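Local coordinates for protein Fe(2+) transporter FeoB (Legionella pneumophila, PDB 3IBY) that probably transports ferrous iron across the inner membrane in a GTP-driven uptake system, this part being its cytosolic G domain and the helical domain beside it, at residues I88-A93 with V114-M119; D54-Y59 with Q73-S78; N25-N30 with K38-F43. All coordinates share one frame; numbering follows the deposited sequence.

Contact 1: I88-A93 with V114-M119; sequences INVIDA and VVALNM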
loop_
_atom_site.group_PDB
_atom_site.type_symbol
_atom_site.label_atom_id
_atom_site.label_comp_id
_atom_site.label_asym_id
_atom_site.label_seq_id
_atom_site.Cartn_x
_atom_site.Cartn_y
_atom_site.Cartn_z
ATOM N N ILE A 88 -2.105 2.238 7.175
ATOM C CA ILE A 88 -3.436 1.697 7.169
ATOM C C ILE A 88 -3.859 1.655 5.719
ATOM O O ILE A 88 -4.203 2.697 5.084
ATOM C CB ILE A 88 -4.448 2.555 7.959
ATOM C CG1 ILE A 88 -4.025 2.689 9.415
ATOM C CG2 ILE A 88 -5.812 1.914 7.917
ATOM C CD1 ILE A 88 -4.874 3.748 10.166
ATOM N N ASN A 89 -3.798 0.455 5.167
ATOM C CA ASN A 89 -4.169 0.234 3.797
ATOM C C ASN A 89 -5.663 -0.059 3.810
ATOM O O ASN A 89 -6.120 -1.083 4.327
ATOM C CB ASN A 89 -3.325 -0.916 3.268
ATOM C CG ASN A 89 -3.692 -1.335 1.878
ATOM O OD1 ASN A 89 -4.297 -0.569 1.102
ATOM N ND2 ASN A 89 -3.324 -2.569 1.536
ATOM N N VAL A 90 -6.431 0.877 3.266
ATOM C CA VAL A 90 -7.880 0.695 3.080
ATOM C C VAL A 90 -8.200 0.037 1.772
ATOM O O VAL A 90 -7.897 0.565 0.712
ATOM C CB VAL A 90 -8.672 2.010 2.998
ATOM C CG1 VAL A 90 -10.101 1.756 3.488
ATOM C CG2 VAL A 90 -8.024 3.046 3.766
ATOM N N ILE A 91 -8.895 -1.082 1.878
ATOM C CA ILE A 91 -9.304 -1.871 0.744
ATOM C C ILE A 91 -10.789 -1.837 0.636
ATOM O O ILE A 91 -11.474 -1.858 1.653
ATOM C CB ILE A 91 -8.899 -3.304 0.980
ATOM C CG1 ILE A 91 -7.393 -3.393 0.923
ATOM C CG2 ILE A 91 -9.487 -4.229 -0.059
ATOM C CD1 ILE A 91 -6.883 -4.766 1.038
ATOM N N ASP A 92 -11.283 -1.822 -0.598
ATOM C CA ASP A 92 -12.712 -1.969 -0.904
ATOM C C ASP A 92 -12.992 -3.449 -1.150
ATOM O O ASP A 92 -12.532 -3.994 -2.131
ATOM C CB ASP A 92 -13.100 -1.143 -2.150
ATOM C CG ASP A 92 -14.615 -1.220 -2.477
ATOM O OD1 ASP A 92 -15.287 -2.068 -1.862
ATOM O OD2 ASP A 92 -15.145 -0.449 -3.339
ATOM N N ALA A 93 -13.798 -4.078 -0.294
ATOM C CA ALA A 93 -14.121 -5.530 -0.415
ATOM C C ALA A 93 -14.678 -5.907 -1.774
ATOM O O ALA A 93 -14.532 -7.025 -2.247
ATOM C CB ALA A 93 -15.065 -5.957 0.676
ATOM N N VAL A 114 -1.519 -2.533 8.283
ATOM C CA VAL A 114 -2.739 -3.150 8.767
ATOM C C VAL A 114 -3.737 -2.894 7.608
ATOM O O VAL A 114 -3.721 -1.808 7.021
ATOM C CB VAL A 114 -3.207 -2.458 10.069
ATOM C CG1 VAL A 114 -3.274 -0.961 9.846
ATOM C CG2 VAL A 114 -4.570 -2.957 10.493
ATOM N N VAL A 115 -4.561 -3.887 7.257
ATOM C CA VAL A 115 -5.551 -3.722 6.205
ATOM C C VAL A 115 -6.899 -3.474 6.841
ATOM O O VAL A 115 -7.284 -4.170 7.787
ATOM C CB VAL A 115 -5.616 -4.922 5.307
ATOM C CG1 VAL A 115 -6.767 -4.783 4.335
ATOM C CG2 VAL A 115 -4.342 -5.041 4.564
ATOM N N ALA A 116 -7.568 -2.425 6.364
ATOM C CA ALA A 116 -8.951 -2.058 6.747
ATOM C C ALA A 116 -9.821 -2.475 5.582
ATOM O O ALA A 116 -9.704 -1.896 4.512
ATOM C CB ALA A 116 -9.081 -0.576 6.946
ATOM N N LEU A 117 -10.651 -3.505 5.762
ATOM C CA LEU A 117 -11.351 -4.154 4.639
ATOM C C LEU A 117 -12.730 -3.569 4.682
ATOM O O LEU A 117 -13.564 -3.970 5.467
ATOM C CB LEU A 117 -11.362 -5.656 4.854
ATOM C CG LEU A 117 -11.360 -6.687 3.716
ATOM C CD1 LEU A 117 -12.321 -7.774 4.143
ATOM C CD2 LEU A 117 -11.718 -6.128 2.349
ATOM N N ASN A 118 -12.914 -2.532 3.882
ATOM C CA ASN A 118 -14.082 -1.674 3.977
ATOM C C ASN A 118 -15.212 -2.204 3.067
ATOM O O ASN A 118 -15.007 -3.116 2.288
ATOM C CB ASN A 118 -13.655 -0.238 3.628
ATOM C CG ASN A 118 -14.681 0.822 4.019
ATOM O OD1 ASN A 118 -15.616 0.566 4.802
ATOM N ND2 ASN A 118 -14.515 2.027 3.463
ATOM N N MET A 119 -16.414 -1.663 3.241
ATOM C CA MET A 119 -17.572 -1.899 2.374
ATOM C C MET A 119 -18.050 -3.328 2.446
ATOM O O MET A 119 -18.536 -3.916 1.453
ATOM C CB MET A 119 -17.243 -1.530 0.951
ATOM C CG MET A 119 -16.597 -0.171 0.791
ATOM S SD MET A 119 -17.700 1.168 1.195
ATOM C CE MET A 119 -17.065 2.469 0.124
#

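Contact 2: D54-Y59 with Q73-S78; sequences DLPGVY and QIAAQS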
loop_
_atom_site.group_PDB
_atom_site.type_symbol
_atom_site.label_atom_id
_atom_site.label_comp_id
_atom_site.label_asym_id
_atom_site.label_seq_id
_atom_site.Cartn_x
_atom_site.Cartn_y
_atom_site.Cartn_z
ATOM N N ASP A 54 -3.634 11.540 5.440
ATOM C CA ASP A 54 -4.327 10.951 4.332
ATOM C C ASP A 54 -3.532 11.097 3.049
ATOM O O ASP A 54 -3.145 12.219 2.710
ATOM C CB ASP A 54 -5.661 11.636 4.101
ATOM C CG ASP A 54 -6.543 10.847 3.194
ATOM O OD1 ASP A 54 -6.337 9.594 3.032
ATOM O OD2 ASP A 54 -7.486 11.463 2.689
ATOM N N LEU A 55 -3.338 9.993 2.311
ATOM C CA LEU A 55 -2.719 10.083 0.976
ATOM C C LEU A 55 -3.742 9.943 -0.074
ATOM O O LEU A 55 -4.637 9.175 0.101
ATOM C CB LEU A 55 -1.695 9.006 0.744
ATOM C CG LEU A 55 -0.532 9.051 1.694
ATOM C CD1 LEU A 55 0.485 8.187 1.092
ATOM C CD2 LEU A 55 -0.022 10.535 1.963
ATOM N N PRO A 56 -3.584 10.663 -1.185
ATOM C CA PRO A 56 -4.508 10.596 -2.258
ATOM C C PRO A 56 -4.409 9.239 -2.842
ATOM O O PRO A 56 -3.315 8.711 -2.920
ATOM C CB PRO A 56 -3.965 11.617 -3.258
ATOM C CG PRO A 56 -3.123 12.494 -2.513
ATOM C CD PRO A 56 -2.476 11.551 -1.544
ATOM N N GLY A 57 -5.552 8.672 -3.203
ATOM C CA GLY A 57 -5.635 7.346 -3.729
ATOM C C GLY A 57 -4.942 7.195 -5.068
ATOM O O GLY A 57 -4.872 8.134 -5.835
ATOM N N VAL A 58 -4.458 5.983 -5.326
ATOM C CA VAL A 58 -3.652 5.639 -6.451
ATOM C C VAL A 58 -3.862 4.159 -6.593
ATOM O O VAL A 58 -3.998 3.461 -5.571
ATOM C CB VAL A 58 -2.164 5.838 -6.122
ATOM C CG1 VAL A 58 -1.916 7.244 -5.577
ATOM C CG2 VAL A 58 -1.717 4.869 -5.080
ATOM N N TYR A 59 -3.911 3.676 -7.829
ATOM C CA TYR A 59 -3.927 2.260 -8.094
ATOM C C TYR A 59 -2.560 1.605 -7.795
ATOM O O TYR A 59 -2.463 0.446 -7.334
ATOM C CB TYR A 59 -4.284 2.050 -9.580
ATOM C CG TYR A 59 -3.900 0.681 -10.111
ATOM C CD1 TYR A 59 -4.597 -0.452 -9.718
ATOM C CD2 TYR A 59 -2.832 0.520 -10.995
ATOM C CE1 TYR A 59 -4.270 -1.703 -10.209
ATOM C CE2 TYR A 59 -2.470 -0.732 -11.469
ATOM C CZ TYR A 59 -3.201 -1.843 -11.075
ATOM O OH TYR A 59 -2.880 -3.114 -11.521
ATOM N N GLN A 73 1.387 11.101 -7.811
ATOM C CA GLN A 73 2.760 11.404 -7.537
ATOM C C GLN A 73 3.004 11.618 -6.063
ATOM O O GLN A 73 4.013 11.177 -5.548
ATOM C CB GLN A 73 3.144 12.673 -8.289
ATOM C CG GLN A 73 4.601 12.793 -8.626
ATOM C CD GLN A 73 4.883 13.907 -9.658
ATOM O OE1 GLN A 73 4.011 14.267 -10.476
ATOM N NE2 GLN A 73 6.120 14.452 -9.626
ATOM N N ILE A 74 2.109 12.335 -5.396
ATOM C CA ILE A 74 2.295 12.675 -3.990
ATOM C C ILE A 74 2.393 11.429 -3.114
ATOM O O ILE A 74 3.220 11.359 -2.227
ATOM C CB ILE A 74 1.172 13.570 -3.508
ATOM C CG1 ILE A 74 1.446 14.970 -3.985
ATOM C CG2 ILE A 74 1.022 13.587 -1.967
ATOM C CD1 ILE A 74 0.216 15.812 -4.017
ATOM N N ALA A 75 1.566 10.441 -3.396
ATOM C CA ALA A 75 1.514 9.227 -2.630
ATOM C C ALA A 75 2.788 8.391 -2.816
ATOM O O ALA A 75 3.376 7.859 -1.858
ATOM C CB ALA A 75 0.275 8.435 -3.052
ATOM N N ALA A 76 3.168 8.273 -4.082
ATOM C CA ALA A 76 4.411 7.677 -4.499
ATOM C C ALA A 76 5.607 8.230 -3.725
ATOM O O ALA A 76 6.442 7.444 -3.277
ATOM C CB ALA A 76 4.596 7.899 -5.977
ATOM N N GLN A 77 5.689 9.551 -3.547
ATOM C CA GLN A 77 6.809 10.104 -2.810
ATOM C C GLN A 77 6.633 10.237 -1.303
ATOM O O GLN A 77 7.637 10.328 -0.590
ATOM C CB GLN A 77 7.340 11.413 -3.422
ATOM C CG GLN A 77 6.438 12.610 -3.384
ATOM C CD GLN A 77 6.569 13.449 -4.670
ATOM O OE1 GLN A 77 5.563 13.879 -5.246
ATOM N NE2 GLN A 77 7.805 13.647 -5.140
ATOM N N SER A 78 5.405 10.220 -0.798
ATOM C CA SER A 78 5.202 10.393 0.631
ATOM C C SER A 78 5.619 9.141 1.400
ATOM O O SER A 78 6.165 9.252 2.483
ATOM C CB SER A 78 3.749 10.743 0.955
ATOM O OG SER A 78 3.264 11.897 0.268
#

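Contact 3: N25-N30 with K38-F43; sequences NQRVGN and KKTGEF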
loop_
_atom_site.group_PDB
_atom_site.type_symbol
_atom_site.label_atom_id
_atom_site.label_comp_id
_atom_site.label_asym_id
_atom_site.label_seq_id
_atom_site.Cartn_x
_atom_site.Cartn_y
_atom_site.Cartn_z
ATOM N N ASN A 25 -11.292 16.481 14.723
ATOM C CA ASN A 25 -9.848 16.720 14.918
ATOM C C ASN A 25 -9.081 16.428 13.616
ATOM O O ASN A 25 -8.331 15.431 13.521
ATOM C CB ASN A 25 -9.270 15.909 16.081
ATOM C CG ASN A 25 -10.072 16.055 17.298
ATOM O OD1 ASN A 25 -10.265 17.141 17.785
ATOM N ND2 ASN A 25 -10.605 14.954 17.783
ATOM N N GLN A 26 -9.269 17.322 12.643
ATOM C CA GLN A 26 -8.688 17.146 11.342
ATOM C C GLN A 26 -8.628 18.494 10.678
ATOM O O GLN A 26 -9.403 19.373 11.008
ATOM C CB GLN A 26 -9.525 16.187 10.537
ATOM C CG GLN A 26 -11.010 16.569 10.428
ATOM C CD GLN A 26 -11.649 15.911 9.267
ATOM O OE1 GLN A 26 -12.426 15.007 9.426
ATOM N NE2 GLN A 26 -11.248 16.293 8.074
ATOM N N ARG A 27 -7.715 18.653 9.733
ATOM C CA ARG A 27 -7.552 19.902 9.012
ATOM C C ARG A 27 -7.057 19.773 7.603
ATOM O O ARG A 27 -6.629 18.760 7.194
ATOM C CB ARG A 27 -6.670 20.843 9.762
ATOM C CG ARG A 27 -5.310 20.447 9.718
ATOM C CD ARG A 27 -4.641 20.837 10.934
ATOM N NE ARG A 27 -3.817 19.754 11.343
ATOM C CZ ARG A 27 -4.191 18.796 12.157
ATOM N NH1 ARG A 27 -5.362 18.818 12.756
ATOM N NH2 ARG A 27 -3.336 17.851 12.413
ATOM N N VAL A 28 -7.149 20.823 6.842
ATOM C CA VAL A 28 -6.678 20.770 5.472
ATOM C C VAL A 28 -5.595 21.826 5.284
ATOM O O VAL A 28 -5.692 22.937 5.805
ATOM C CB VAL A 28 -7.847 21.055 4.488
ATOM C CG1 VAL A 28 -8.086 22.595 4.334
ATOM C CG2 VAL A 28 -7.584 20.416 3.147
ATOM N N GLY A 29 -4.554 21.472 4.549
ATOM C CA GLY A 29 -3.591 22.457 4.042
ATOM C C GLY A 29 -3.157 21.990 2.668
ATOM O O GLY A 29 -3.760 21.096 2.117
ATOM N N ASN A 30 -2.104 22.565 2.109
ATOM C CA ASN A 30 -1.572 22.068 0.847
ATOM C C ASN A 30 -0.429 21.156 1.178
ATOM O O ASN A 30 0.286 21.371 2.125
ATOM C CB ASN A 30 -1.059 23.205 -0.037
ATOM C CG ASN A 30 -2.160 24.162 -0.513
ATOM O OD1 ASN A 30 -1.874 25.304 -0.818
ATOM N ND2 ASN A 30 -3.403 23.688 -0.606
ATOM N N LYS A 38 -3.800 18.702 1.457
ATOM C CA LYS A 38 -3.401 17.597 2.334
ATOM C C LYS A 38 -4.347 17.595 3.498
ATOM O O LYS A 38 -4.679 18.647 4.004
ATOM C CB LYS A 38 -1.960 17.816 2.775
ATOM C CG LYS A 38 -1.408 16.884 3.800
ATOM C CD LYS A 38 -0.010 17.348 4.243
ATOM C CE LYS A 38 0.607 16.442 5.338
ATOM N NZ LYS A 38 2.061 16.397 5.280
ATOM N N LYS A 39 -4.804 16.433 3.930
ATOM C CA LYS A 39 -5.667 16.375 5.120
ATOM C C LYS A 39 -4.913 15.614 6.156
ATOM O O LYS A 39 -4.387 14.522 5.871
ATOM C CB LYS A 39 -6.972 15.653 4.839
ATOM C CG LYS A 39 -8.087 16.510 4.155
ATOM C CD LYS A 39 -8.062 16.436 2.610
ATOM C CE LYS A 39 -9.492 16.530 1.992
ATOM N NZ LYS A 39 -10.153 15.171 1.791
ATOM N N THR A 40 -4.835 16.188 7.355
ATOM C CA THR A 40 -4.166 15.530 8.467
ATOM C C THR A 40 -5.146 15.530 9.625
ATOM O O THR A 40 -5.995 16.392 9.714
ATOM C CB THR A 40 -2.853 16.242 8.850
ATOM O OG1 THR A 40 -3.125 17.637 9.101
ATOM C CG2 THR A 40 -1.753 16.081 7.725
ATOM N N GLY A 41 -5.059 14.525 10.479
ATOM C CA GLY A 41 -5.801 14.520 11.726
ATOM C C GLY A 41 -5.221 13.597 12.813
ATOM O O GLY A 41 -4.179 12.976 12.650
ATOM N N GLU A 42 -5.907 13.517 13.944
ATOM C CA GLU A 42 -5.397 12.725 15.037
ATOM C C GLU A 42 -6.520 12.222 15.965
ATOM O O GLU A 42 -7.621 12.775 15.998
ATOM C CB GLU A 42 -4.283 13.490 15.778
ATOM C CG GLU A 42 -4.646 14.937 16.275
ATOM C CD GLU A 42 -4.745 15.942 15.153
ATOM O OE1 GLU A 42 -3.876 15.876 14.262
ATOM O OE2 GLU A 42 -5.692 16.773 15.135
ATOM N N PHE A 43 -6.263 11.124 16.661
ATOM C CA PHE A 43 -7.172 10.702 17.684
ATOM C C PHE A 43 -6.411 10.145 18.868
ATOM O O PHE A 43 -5.288 9.700 18.735
ATOM C CB PHE A 43 -8.208 9.716 17.127
ATOM C CG PHE A 43 -7.628 8.454 16.566
ATOM C CD1 PHE A 43 -7.117 8.419 15.286
ATOM C CD2 PHE A 43 -7.606 7.293 17.315
ATOM C CE1 PHE A 43 -6.581 7.259 14.767
ATOM C CE2 PHE A 43 -7.096 6.101 16.797
ATOM C CZ PHE A 43 -6.576 6.083 15.517
HETATM O O HOH W 1 -9.999 12.645 17.421
#

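Contact 1: I88-A93 with V114-M119
Ile91, Ala116 and Val114 carry much of the parallel pairing between the strand residues of 88-93 and 114-119. Ile91 reaches its neighbours with two branches: CG1, set opposite the carbonyl carbon (chi1 -69°), sends CD1 across Val115, whose CG1 lies 3.3 Å from it, while CG2 meets Leu117 CD2 at 3.8 Å. Leu117 CD2 also rests against the CB of Ala93. Between these contacts Ala116 is held at both backbone polar atoms, its N giving a bond to Asn89 O (2.8 Å) and its O receiving Ile91 N at 2.9 Å in a nearly straight bond (176°). Its methyl lies on the other face of the sheet, flanked by Ile88 CG2 and Val90 CG1, where Leu157 of helix 154-162 packs on it. Val114 stands alongside Ile88, both side chains pointing the same way, with CG1 to CG1 at 3.8 Å; its O takes the N-H of Asn89. The two strands, with helix 96-106 between them in the chain, make a beta-alpha-beta unit of the P-loop GTPase fold. That helix lies over the face bearing Ile91, and its Thr103 binds the buried amide of Asn89. At the C-terminal end Asn118 N bonds Ile91 O at 2.7 Å, and Asn118 O accepts from Ala93 N at 3.0 Å. Asn118 opens an NxxD sequence, corresponding to the G4 motif that reads guanine in GTPases; its side chain bonds Cys12 O in the P-loop and Ala148 N, both in predicted GTP-binding segments.

Contact 2: D54-Y59 with Q73-S78
Leu55 turns CG opposite its carbonyl carbon (chi1 -62°), and with chi2 at -165° its two methyls meet helix residues 73-78: CD1 comes 4.0 Å from Ala75 CA, and CD2 lies 3.9 Å from Ser78 CB, about one turn further on. Val58 likewise has CG1 opposite its carbonyl carbon (chi1 -53°), and this methyl meets Ala75 CB at 3.5 Å. Ala75 is therefore the centre of the contact: its small CB also comes 3.6 Å from Pro56 O, which lets the loop lie close to the helix here. The Pro56 ring meets Ile74 at about a right angle, CD to CG2 being 4.1 Å. Residues 54-57 form the DxxG (G3) motif of GTPases, which leads into the switch II region, and they are predicted to bind GTP. Asp54 takes no part in the packing on the helix; its OD1 pairs with Lys14 of the P-loop, which also bonds the backbone O of Leu55. Asp54 and the Leu55 carbonyl thus turn to the P-loop lysine, consistent with the predicted GTP site, while Leu55, Pro56 and Val58 pack on helix 70-81. Trp31 packs against both Leu55 and Ile74, and Leu102 of helix 96-106 against Val58. Ser78 keeps its hydroxyl within its own helix: OG donates to Ile74 O at 2.6 Å from above the carbonyl plane, and the same oxygen accepts Ser78 N.

Contact 3: N25-N30 with K38-F43
Arg27 and Glu42 meet end-on in a two-bond salt bridge over the antiparallel strands. NH2 of Arg27 gives OE1 of Glu42 a nearly straight bond of 2.8 Å (173°), and NH1 gives OE2 a longer one of 3.2 Å. Each oxygen uses its syn lone pair, and the guanidinium and carboxylate planes lie only 19° apart, so the two flat groups share nearly one plane. Beneath the guanidinium sits Thr40: its backbone O is 3.8 Å from the plane, over the centre of one face. That same oxygen accepts the backbone N of Arg27 at 2.8 Å, and Thr40 N bonds back to Arg27 O, making Arg27 and Thr40 a hydrogen-bonded pair. Arg27 places CG between its backbone N and carbonyl carbon (chi1 73°), and bends farther along the chain turn the tip back across Thr40 to Glu42. The backbone of Glu42 is held by its N, which bonds Asn25 O at 3.1 Å; the side chain, bent at chi2, turns back to Arg27. Between these pairs Gly41 has no side chain, and its CA comes 3.9 Å from Gln26 CA, a close approach at a non-hydrogen-bonded position. On the face bearing Gln26, Val28 lies alongside Lys39, CG2 to CD at 4.0 Å. The two strands make a beta hairpin at one edge of the mixed sheet, strand 26-30 being outermost; residues 33-37, predicted to bind GTP, lie in the connection and at the start of strand 37-45. Strand 48-54 borders the inner strand, and Phe18 of helix 14-22 touches Gln26 and Lys39. Each charge probably favours the ionised form of the other, though solvent at this exposed edge would weaken the attraction; the in-plane, two-bond grip would restrict rotation of either group.

From the N terminus, contact 3 comes first: it closes the hairpin of strands 26-30 and 37-45, whose turn holds most of the predicted GTP-binding residues 33-37. Contact 2 follows, closing the span from the end of strand 48-54 to helix 70-81, in which residues 63-68 are not modelled. Contact 1 then closes the crossover from strand 86-92 through helix 96-106 to strand 113-118. All three are in series, so none nests or crosses. Contacts 3 and 2 touch where Asp54 N probably bonds Lys39 O (3.1 Å). Contacts 1 and 3 lie in the same sheet, with strands 48-54 and 3-8 between them.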